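Local coordinates for protein alpha-1,3-glucanase (Streptomyces thermodiastaticus, PDB 7C7D) that probably hydrolyses alpha-1,3-glucan, acting as a heat-stable glycosidase of family GH87 whose catalytic unit joins a beta-rich domain to a right-handed parallel beta-helix, at residues T125-V128 with T133-D136. Residues are numbered along the deposited sequence; the frame is centred on the assembly and turned at random.
Sequences TLDV and TKLD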
loop_
_atom_site.group_PDB
_atom_site.type_symbol
_atom_site.label_atom_id
_atom_site.label_comp_id
_atom_site.label_asym_id
_atom_site.label_seq_id
_atom_site.Cartn_x
_atom_site.Cartn_y
_atom_site.Cartn_z
ATOM N N THR A 125 26.206 4.841 2.227
ATOM C CA THR A 125 26.015 3.413 2.376
ATOM C C THR A 125 25.790 3.101 3.842
ATOM O O THR A 125 26.049 3.921 4.723
ATOM C CB THR A 125 27.211 2.611 1.854
ATOM O OG1 THR A 125 28.401 3.066 2.505
ATOM C CG2 THR A 125 27.358 2.776 0.349
ATOM N N LEU A 126 25.293 1.896 4.084
ATOM C CA LEU A 126 25.048 1.389 5.424
ATOM C C LEU A 126 25.695 0.016 5.494
ATOM O O LEU A 126 25.350 -0.872 4.707
ATOM C CB LEU A 126 23.538 1.301 5.660
ATOM C CG LEU A 126 23.008 1.025 7.066
ATOM C CD1 LEU A 126 23.496 2.037 8.087
ATOM C CD2 LEU A 126 21.490 1.014 7.026
ATOM N N ASP A 127 26.658 -0.149 6.397
ATOM C CA ASP A 127 27.379 -1.409 6.487
ATOM C C ASP A 127 26.516 -2.468 7.162
ATOM O O ASP A 127 25.643 -2.162 7.977
ATOM C CB ASP A 127 28.687 -1.236 7.263
ATOM C CG ASP A 127 29.794 -0.627 6.416
ATOM O OD1 ASP A 127 29.574 -0.407 5.208
ATOM O OD2 ASP A 127 30.895 -0.385 6.958
ATOM N N VAL A 128 26.765 -3.726 6.803
ATOM C CA VAL A 128 26.033 -4.871 7.332
ATOM C C VAL A 128 27.030 -5.830 7.967
ATOM O O VAL A 128 28.022 -6.211 7.335
ATOM C CB VAL A 128 25.208 -5.575 6.239
ATOM C CG1 VAL A 128 24.358 -6.683 6.842
ATOM C CG2 VAL A 128 24.324 -4.571 5.500
ATOM N N THR A 133 30.921 -9.982 12.254
ATOM C CA THR A 133 31.822 -9.976 11.109
ATOM C C THR A 133 31.204 -9.155 9.987
ATOM O O THR A 133 30.048 -9.376 9.611
ATOM C CB THR A 133 32.103 -11.402 10.627
ATOM O OG1 THR A 133 30.945 -11.922 9.965
ATOM C CG2 THR A 133 32.452 -12.295 11.801
ATOM N N LYS A 134 31.979 -8.211 9.459
ATOM C CA LYS A 134 31.483 -7.309 8.429
ATOM C C LYS A 134 31.253 -8.062 7.125
ATOM O O LYS A 134 32.132 -8.791 6.653
ATOM C CB LYS A 134 32.493 -6.183 8.208
ATOM C CG LYS A 134 32.050 -5.108 7.230
ATOM C CD LYS A 134 33.140 -4.060 7.051
ATOM C CE LYS A 134 32.797 -3.078 5.941
ATOM N NZ LYS A 134 32.113 -3.735 4.792
ATOM N N LEU A 135 30.067 -7.891 6.544
ATOM C CA LEU A 135 29.815 -8.422 5.214
ATOM C C LEU A 135 30.564 -7.594 4.178
ATOM O O LEU A 135 30.850 -6.413 4.385
ATOM C CB LEU A 135 28.323 -8.389 4.893
ATOM C CG LEU A 135 27.392 -9.248 5.750
ATOM C CD1 LEU A 135 26.174 -9.651 4.935
ATOM C CD2 LEU A 135 28.112 -10.479 6.290
ATOM N N ASP A 136 30.866 -8.218 3.045
ATOM C CA ASP A 136 31.667 -7.572 2.014
ATOM C C ASP A 136 30.839 -6.766 1.030
ATOM O O ASP A 136 31.313 -6.453 -0.065
ATOM C CB ASP A 136 32.504 -8.594 1.267
ATOM C CG ASP A 136 31.672 -9.609 0.544
ATOM O OD1 ASP A 136 30.433 -9.638 0.729
ATOM O OD2 ASP A 136 32.277 -10.380 -0.220
HETATM O O HOH W 1 29.110 -4.234 5.109
#
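The carbonyl oxygen of Leu135 is gripped by two groups: Lys134 NZ, which donates a hydrogen bond of 3.0 Å that arrives nearly along the C=O axis (168° at the oxygen), and a water. That water lies 2.9 Å from Leu135 O and accepts a bond from Val128 N at the same length, so it carries the backbone pairing across the gap where a direct N-H to O bond would be expected in a regular antiparallel pair. The second half of the pair is direct: Leu135 N donates to Val128 O over 2.8 Å, with the donor lying in the carbonyl plane and an N-H...O angle of 160°. Here two neighbouring strands of a beta hairpin splay apart, one bond kept and its mate replaced by solvent, a water-mediated opening of a hydrogen-bonded antiparallel pair; the chain then turns a corner at Asp136. The hairpin, 123-130 with 133-142, forms one border of a five-stranded antiparallel sheet in the N-terminal domain, and 178-183 flanks 123-130 on its other side. On one face of the strand pair, Val128 CG1 meets Leu135 CD1 at 4.0 Å, the two branched side chains crossing at a slant; Val128 also packs on Val179 and Leu181, and Leu135 on Val130. On the other face, Lys134 runs extended until chi4 (-37°) bends its end back over its own strand, which brings NZ to the Leu135 carbonyl. On the way CE passes 3.5 Å from Asp127 OD2. The ammonium and that carboxylate oxygen stay 4.2 Å apart, beyond salt-bridge range, although their opposite charges probably still attract weakly.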